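Carboxyvinyl-carboxyphosphonate phosphorylmutase (Bacillus anthracis, PDB 4IQD) is a TIM-barrel protein of the phosphoenolpyruvate phosphomutase family, probably an enzyme, that holds pyruvic acid in a pocket of its barrel. Local coordinates at residues Ile30-Gly35 and Val240-Thr245; Gln148-Ile153 and Val185-Asp190. All coordinates share one frame; numbering follows the deposited sequence.

In the fold
Both contacts belong to one TIM barrel, at different depths. Contact 1 pairs two strands of the barrel wall, its centre about 7 Å from the centre of the chain; contact 2 joins two helices of the outer layer, its centre about 19 Å from that point. Their centres are 23 Å apart and their nearest atoms about 11 Å, without touching. Contact 1 reaches the pocket: Pro243 and Val244 border a bound pyruvic acid, the side chain of Pro243 within about 3 Å. Contact 2 is more remote, but strand 161-166, which links its two helices in the chain, carries Arg165 of the same pocket. In sequence, both segments of contact 2 fall between those of contact 1.

Contact 1: Ile30-Gly35 and Val240-Thr245; sequences ILQIPG and VIYPVT
The carboxamide of Gln32 meets the hydroxyl end of Tyr242 with its plane turned 80° from the ring. NE2 of Gln32 donates to Tyr242 OH at 2.8 Å, nearly in the amide plane. CG stands beside the backbone N (chi1 -66°) and the chain runs extended beyond it, which brings NE2 to that hydroxyl. Gln32 CB lies 4.0 Å from Tyr242 CE2. The length and the amide suit this place because NE2 can reach the tyrosine hydroxyl, while CG packs alongside Val240 CG1, itself 4.1 Å from Ile30 CG1. Strands 31-34 and 239-242 are the first and last of the TIM barrel, and their parallel pairing closes it: Val240 N bonds to Leu31 O, Ile33 N to Val240 O at 2.7 Å, and Tyr242 N to Ile33 O. On the other face of the sheet branched apolar residues meet, Ile33 CB resting 4.0 Å from Ile241 CG2, with Tyr54 against both. Beyond the strands, Gly35 has no side chain to hold the backbones apart, and its CA comes to 3.5 Å from Pro243 O. Tyr242 O takes the N-H of Gly35. Gln32 NE2 makes a second, weak hydrogen bond to Ile261 O of the second subunit.

Contact 2: Gln148-Ile153 and Val185-Asp190; sequences QKIKAI and VKAGAD
Ile150 lays its CG2 methyl over the turn that ends helix 174-187, overlapping Ala187, Gly188 and Ala189. That methyl lies 3.7 Å from Ala187 O, as near to Ala189 N, and 4.0 Å from Ala187 CB. The other branch, set beside its own backbone N (chi1 -65°), carries CD1 to within 4.3 Å of Ala189 CB. A beta-branched isoleucine suits the spot, since CG2 spans the backbone from Ala187 to Ala189 and the CD1 arm adds the Ala189 methyl. Ala187 answers with a single methyl, small enough to let the isoleucine settle against the backbone. Gly188 ends the helix in a Schellman motif, and its N bonds to Val185 O at 3.0 Å. At its phi of 141° a CB would jam against the carbonyl O of Ala187, and would also lie tight against Ile150 CG2. At the more open side, Lys151 bends at chi3 (65°) and carries NZ away from helix 174-187, leaving only CG, 4.0 Å from Ala187 O. No hydrogen bond crosses between the segments; the union is van der Waals contact of a methyl with the turn's backbone and the alanine methyls. Strand 161-166 links helices 143-156 and 174-187 in the chain and underlies both in the barrel: Ile150 rests on Ile162, Ala189 on Ala164, and Asp190 OD2 accepts from Ile162 N, while Lys149 and Ile153 touch Val106 of helix 103-115.

Contact 1: Ile30-Gly35 and Val240-Thr245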
ATOM      1  N   ILE A  30      -9.555   4.810 -27.291  1.00 27.96           N
ATOM      2  CA  ILE A  30      -9.201   5.552 -26.089  1.00 24.75           C
ATOM      3  C   ILE A  30      -8.435   4.679 -25.094  1.00 23.65           C
ATOM      4  O   ILE A  30      -8.716   3.491 -24.947  1.00 20.13           O
ATOM      5  CB  ILE A  30     -10.452   6.184 -25.433  1.00 25.40           C
ATOM      6  CG1 ILE A  30     -10.060   7.059 -24.240  1.00 22.81           C
ATOM      7  CG2 ILE A  30     -11.453   5.108 -25.042  1.00 27.94           C
ATOM      8  CD1 ILE A  30     -10.734   8.413 -24.225  1.00 21.61           C
ATOM      9  N   LEU A  31      -7.442   5.272 -24.441  1.00 19.71           N
ATOM     10  CA  LEU A  31      -6.628   4.553 -23.472  1.00 25.82           C
ATOM     11  C   LEU A  31      -7.155   4.764 -22.061  1.00 20.68           C
ATOM     12  O   LEU A  31      -7.225   5.891 -21.581  1.00 23.19           O
ATOM     13  CB  LEU A  31      -5.176   5.021 -23.553  1.00 23.84           C
ATOM     14  CG  LEU A  31      -4.230   4.431 -22.507  1.00 23.48           C
ATOM     15  CD1 LEU A  31      -4.043   2.937 -22.728  1.00 22.07           C
ATOM     16  CD2 LEU A  31      -2.894   5.155 -22.521  1.00 23.36           C
ATOM     17  N   GLN A  32      -7.539   3.679 -21.402  1.00 20.25           N
ATOM     18  CA  GLN A  32      -7.942   3.767 -20.008  1.00 18.47           C
ATOM     19  C   GLN A  32      -6.727   3.558 -19.113  1.00 22.96           C
ATOM     20  O   GLN A  32      -5.999   2.577 -19.253  1.00 20.62           O
ATOM     21  CB  GLN A  32      -9.028   2.743 -19.684  1.00 23.99           C
ATOM     22  CG  GLN A  32     -10.349   2.979 -20.391  1.00 23.53           C
ATOM     23  CD  GLN A  32     -11.420   2.003 -19.947  1.00 26.37           C
ATOM     24  OE1 GLN A  32     -11.317   0.801 -20.186  1.00 28.50           O
ATOM     25  NE2 GLN A  32     -12.452   2.515 -19.287  1.00 26.32           N
ATOM     26  N   ILE A  33      -6.508   4.498 -18.201  1.00 25.73           N
ATOM     27  CA  ILE A  33      -5.348   4.461 -17.322  1.00 17.62           C
ATOM     28  C   ILE A  33      -5.780   4.474 -15.861  1.00 17.41           C
ATOM     29  O   ILE A  33      -6.080   5.527 -15.303  1.00 23.53           O
ATOM     30  CB  ILE A  33      -4.419   5.660 -17.575  1.00 19.93           C
ATOM     31  CG1 ILE A  33      -4.066   5.766 -19.058  1.00 17.86           C
ATOM     32  CG2 ILE A  33      -3.160   5.537 -16.739  1.00 18.98           C
ATOM     33  CD1 ILE A  33      -3.094   6.875 -19.360  1.00 17.87           C
ATOM     34  N   PRO A  34      -5.817   3.294 -15.235  1.00 20.13           N
ATOM     35  CA  PRO A  34      -6.238   3.152 -13.841  1.00 18.79           C
ATOM     36  C   PRO A  34      -5.181   3.634 -12.868  1.00 17.11           C
ATOM     37  O   PRO A  34      -3.992   3.434 -13.100  1.00 23.02           O
ATOM     38  CB  PRO A  34      -6.401   1.638 -13.674  1.00 19.28           C
ATOM     39  CG  PRO A  34      -6.324   1.062 -15.030  1.00 21.88           C
ATOM     40  CD  PRO A  34      -5.524   1.995 -15.853  1.00 21.12           C
ATOM     41  N   GLY A  35      -5.614   4.258 -11.781  1.00 18.50           N
ATOM     42  CA  GLY A  35      -4.714   4.571 -10.695  1.00 17.41           C
ATOM     43  C   GLY A  35      -4.376   3.318  -9.909  1.00 23.13           C
ATOM     44  O   GLY A  35      -5.255   2.522  -9.583  1.00 21.91           O
ATOM     45  N   VAL A 240      -7.930   8.406 -20.555  1.00 19.79           N
ATOM     46  CA  VAL A 240      -8.736   8.736 -19.390  1.00 19.67           C
ATOM     47  C   VAL A 240      -8.215   8.032 -18.147  1.00 24.62           C
ATOM     48  O   VAL A 240      -7.904   6.843 -18.176  1.00 21.36           O
ATOM     49  CB  VAL A 240     -10.227   8.397 -19.614  1.00 19.80           C
ATOM     50  CG1 VAL A 240     -10.380   7.009 -20.201  1.00 23.60           C
ATOM     51  CG2 VAL A 240     -11.014   8.534 -18.322  1.00 19.68           C
ATOM     52  N   ILE A 241      -8.111   8.782 -17.055  1.00 29.50           N
ATOM     53  CA  ILE A 241      -7.595   8.243 -15.807  1.00 19.04           C
ATOM     54  C   ILE A 241      -8.690   7.998 -14.771  1.00 18.95           C
ATOM     55  O   ILE A 241      -9.689   8.715 -14.714  1.00 19.08           O
ATOM     56  CB  ILE A 241      -6.524   9.166 -15.196  1.00 18.99           C
ATOM     57  CG1 ILE A 241      -7.108  10.548 -14.924  1.00 19.11           C
ATOM     58  CG2 ILE A 241      -5.322   9.276 -16.122  1.00 27.96           C
ATOM     59  CD1 ILE A 241      -6.136  11.496 -14.274  1.00 19.10           C
ATOM     60  N   TYR A 242      -8.482   6.965 -13.962  1.00 18.78           N
ATOM     61  CA  TYR A 242      -9.343   6.652 -12.830  1.00 23.11           C
ATOM     62  C   TYR A 242      -8.430   6.612 -11.608  1.00 20.60           C
ATOM     63  O   TYR A 242      -8.074   5.539 -11.123  1.00 19.19           O
ATOM     64  CB  TYR A 242     -10.048   5.309 -13.052  1.00 21.28           C
ATOM     65  CG  TYR A 242     -10.773   5.217 -14.383  1.00 21.56           C
ATOM     66  CD1 TYR A 242     -12.127   5.510 -14.482  1.00 25.87           C
ATOM     67  CD2 TYR A 242     -10.100   4.846 -15.541  1.00 25.72           C
ATOM     68  CE1 TYR A 242     -12.791   5.436 -15.695  1.00 25.09           C
ATOM     69  CE2 TYR A 242     -10.755   4.771 -16.759  1.00 27.14           C
ATOM     70  CZ  TYR A 242     -12.099   5.067 -16.828  1.00 25.40           C
ATOM     71  OH  TYR A 242     -12.753   4.991 -18.035  1.00 23.51           O
ATOM     72  N   PRO A 243      -8.045   7.800 -11.116  1.00 23.17           N
ATOM     73  CA  PRO A 243      -6.881   8.028 -10.250  1.00 18.42           C
ATOM     74  C   PRO A 243      -6.952   7.417  -8.859  1.00 18.48           C
ATOM     75  O   PRO A 243      -5.955   6.871  -8.388  1.00 20.26           O
ATOM     76  CB  PRO A 243      -6.838   9.558 -10.116  1.00 24.01           C
ATOM     77  CG  PRO A 243      -7.695  10.078 -11.207  1.00 25.04           C
ATOM     78  CD  PRO A 243      -8.754   9.056 -11.402  1.00 25.64           C
ATOM     79  N   VAL A 244      -8.097   7.528  -8.201  1.00 18.31           N
ATOM     80  CA  VAL A 244      -8.159   7.238  -6.774  1.00 18.22           C
ATOM     81  C   VAL A 244      -9.061   6.044  -6.465  1.00 21.06           C
ATOM     82  O   VAL A 244      -9.175   5.609  -5.319  1.00 23.43           O
ATOM     83  CB  VAL A 244      -8.638   8.482  -6.007  1.00 20.38           C
ATOM     84  CG1 VAL A 244      -8.339   8.359  -4.525  1.00 25.91           C
ATOM     85  CG2 VAL A 244      -7.961   9.719  -6.562  1.00 20.32           C
ATOM     86  N   THR A 245      -9.680   5.510  -7.509  1.00 18.24           N
ATOM     87  CA  THR A 245     -10.655   4.441  -7.380  1.00 18.27           C
ATOM     88  C   THR A 245     -10.128   3.252  -6.582  1.00 18.15           C
ATOM     89  O   THR A 245     -10.830   2.714  -5.732  1.00 18.16           O
ATOM     90  CB  THR A 245     -11.096   3.943  -8.763  1.00 20.81           C
ATOM     91  OG1 THR A 245     -11.283   5.061  -9.638  1.00 23.15           O
ATOM     92  CG2 THR A 245     -12.385   3.162  -8.657  1.00 19.77           C
TER
HETATM   93  O   HOH W   1      -7.564   3.681  -9.456  1.00 18.78           O

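Contact 2: Gln148-Ile153 and Val185-Asp190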
ATOM      1  N   GLN A 148       8.954  27.173 -18.288  1.00 24.31           N
ATOM      2  CA  GLN A 148      10.345  26.922 -17.948  1.00 25.32           C
ATOM      3  C   GLN A 148      10.534  25.537 -17.339  1.00 27.32           C
ATOM      4  O   GLN A 148      11.499  24.840 -17.649  1.00 28.81           O
ATOM      5  CB  GLN A 148      10.849  27.994 -16.993  1.00 29.07           C
ATOM      6  CG  GLN A 148      10.901  29.367 -17.617  1.00 31.74           C
ATOM      7  CD  GLN A 148      11.257  30.434 -16.615  1.00 37.46           C
ATOM      8  OE1 GLN A 148      10.912  30.334 -15.438  1.00 39.06           O
ATOM      9  NE2 GLN A 148      11.957  31.463 -17.072  1.00 41.70           N
ATOM     10  N   LYS A 149       9.606  25.137 -16.477  1.00 26.86           N
ATOM     11  CA  LYS A 149       9.658  23.819 -15.861  1.00 18.25           C
ATOM     12  C   LYS A 149       9.574  22.704 -16.899  1.00 20.69           C
ATOM     13  O   LYS A 149      10.276  21.701 -16.800  1.00 21.24           O
ATOM     14  CB  LYS A 149       8.546  23.657 -14.828  1.00 20.28           C
ATOM     15  CG  LYS A 149       8.793  24.413 -13.539  1.00 25.30           C
ATOM     16  CD  LYS A 149       7.807  24.003 -12.461  1.00 27.59           C
ATOM     17  CE  LYS A 149       8.253  24.503 -11.098  1.00 30.14           C
ATOM     18  NZ  LYS A 149       7.380  24.008 -10.000  1.00 32.94           N
ATOM     19  N   ILE A 150       8.710  22.885 -17.893  1.00 17.78           N
ATOM     20  CA  ILE A 150       8.564  21.909 -18.962  1.00 17.63           C
ATOM     21  C   ILE A 150       9.852  21.829 -19.772  1.00 22.40           C
ATOM     22  O   ILE A 150      10.321  20.742 -20.109  1.00 23.02           O
ATOM     23  CB  ILE A 150       7.374  22.259 -19.872  1.00 18.71           C
ATOM     24  CG1 ILE A 150       6.066  22.156 -19.083  1.00 20.22           C
ATOM     25  CG2 ILE A 150       7.332  21.349 -21.082  1.00 18.57           C
ATOM     26  CD1 ILE A 150       4.841  22.597 -19.848  1.00 16.97           C
ATOM     27  N   LYS A 151      10.428  22.991 -20.060  1.00 25.34           N
ATOM     28  CA  LYS A 151      11.698  23.073 -20.773  1.00 25.10           C
ATOM     29  C   LYS A 151      12.807  22.389 -19.992  1.00 24.19           C
ATOM     30  O   LYS A 151      13.699  21.777 -20.579  1.00 25.16           O
ATOM     31  CB  LYS A 151      12.075  24.534 -21.028  1.00 30.44           C
ATOM     32  CG  LYS A 151      11.188  25.241 -22.037  1.00 31.35           C
ATOM     33  CD  LYS A 151      11.290  26.754 -21.920  1.00 33.02           C
ATOM     34  CE  LYS A 151      12.674  27.268 -22.272  1.00 34.06           C
ATOM     35  NZ  LYS A 151      12.707  28.763 -22.261  1.00 35.63           N
ATOM     36  N   ALA A 152      12.748  22.503 -18.669  1.00 23.99           N
ATOM     37  CA  ALA A 152      13.701  21.826 -17.797  1.00 24.24           C
ATOM     38  C   ALA A 152      13.611  20.313 -17.967  1.00 25.00           C
ATOM     39  O   ALA A 152      14.627  19.619 -18.028  1.00 23.74           O
ATOM     40  CB  ALA A 152      13.461  22.213 -16.354  1.00 23.70           C
ATOM     41  N   ILE A 153      12.388  19.803 -18.047  1.00 23.82           N
ATOM     42  CA  ILE A 153      12.180  18.378 -18.254  1.00 24.25           C
ATOM     43  C   ILE A 153      12.690  17.930 -19.621  1.00 25.84           C
ATOM     44  O   ILE A 153      13.474  16.987 -19.704  1.00 28.66           O
ATOM     45  CB  ILE A 153      10.704  17.995 -18.096  1.00 17.99           C
ATOM     46  CG1 ILE A 153      10.222  18.342 -16.689  1.00 19.97           C
ATOM     47  CG2 ILE A 153      10.511  16.519 -18.361  1.00 17.96           C
ATOM     48  CD1 ILE A 153       8.776  18.004 -16.440  1.00 21.16           C
ATOM     49  N   VAL A 185       2.338  23.218 -24.624  1.00 20.84           N
ATOM     50  CA  VAL A 185       2.576  22.286 -25.721  1.00 22.52           C
ATOM     51  C   VAL A 185       3.819  22.666 -26.515  1.00 24.49           C
ATOM     52  O   VAL A 185       4.683  21.830 -26.767  1.00 26.34           O
ATOM     53  CB  VAL A 185       1.371  22.217 -26.678  1.00 24.04           C
ATOM     54  CG1 VAL A 185       1.724  21.410 -27.919  1.00 24.41           C
ATOM     55  CG2 VAL A 185       0.171  21.616 -25.971  1.00 20.35           C
ATOM     56  N   LYS A 186       3.917  23.932 -26.903  1.00 29.43           N
ATOM     57  CA  LYS A 186       5.077  24.381 -27.660  1.00 31.03           C
ATOM     58  C   LYS A 186       6.335  24.319 -26.802  1.00 30.74           C
ATOM     59  O   LYS A 186       7.448  24.245 -27.318  1.00 29.52           O
ATOM     60  CB  LYS A 186       4.862  25.791 -28.210  1.00 36.50           C
ATOM     61  CG  LYS A 186       5.547  26.892 -27.430  1.00 39.69           C
ATOM     62  CD  LYS A 186       5.645  28.146 -28.276  1.00 44.31           C
ATOM     63  CE  LYS A 186       6.323  27.843 -29.606  1.00 47.29           C
ATOM     64  NZ  LYS A 186       6.399  29.038 -30.491  1.00 48.93           N
ATOM     65  N   ALA A 187       6.147  24.339 -25.486  1.00 30.57           N
ATOM     66  CA  ALA A 187       7.261  24.274 -24.553  1.00 28.22           C
ATOM     67  C   ALA A 187       7.807  22.854 -24.475  1.00 31.71           C
ATOM     68  O   ALA A 187       8.956  22.642 -24.091  1.00 34.86           O
ATOM     69  CB  ALA A 187       6.833  24.764 -23.178  1.00 23.48           C
ATOM     70  N   GLY A 188       6.981  21.880 -24.841  1.00 27.99           N
ATOM     71  CA  GLY A 188       7.439  20.507 -24.910  1.00 24.95           C
ATOM     72  C   GLY A 188       6.447  19.469 -24.432  1.00 22.02           C
ATOM     73  O   GLY A 188       6.687  18.275 -24.584  1.00 21.97           O
ATOM     74  N   ALA A 189       5.339  19.911 -23.849  1.00 24.67           N
ATOM     75  CA  ALA A 189       4.330  18.974 -23.367  1.00 25.42           C
ATOM     76  C   ALA A 189       3.736  18.189 -24.532  1.00 24.81           C
ATOM     77  O   ALA A 189       3.520  18.737 -25.611  1.00 23.19           O
ATOM     78  CB  ALA A 189       3.242  19.702 -22.595  1.00 26.43           C
ATOM     79  N   ASP A 190       3.490  16.902 -24.311  1.00 22.85           N
ATOM     80  CA  ASP A 190       3.009  16.017 -25.366  1.00 19.12           C
ATOM     81  C   ASP A 190       1.499  15.817 -25.285  1.00 19.78           C
ATOM     82  O   ASP A 190       0.882  15.303 -26.218  1.00 19.64           O
ATOM     83  CB  ASP A 190       3.714  14.665 -25.280  1.00 20.37           C
ATOM     84  CG  ASP A 190       5.216  14.801 -25.133  1.00 21.35           C
ATOM     85  OD1 ASP A 190       5.872  15.237 -26.100  1.00 25.08           O
ATOM     86  OD2 ASP A 190       5.744  14.467 -24.051  1.00 21.37           O
TER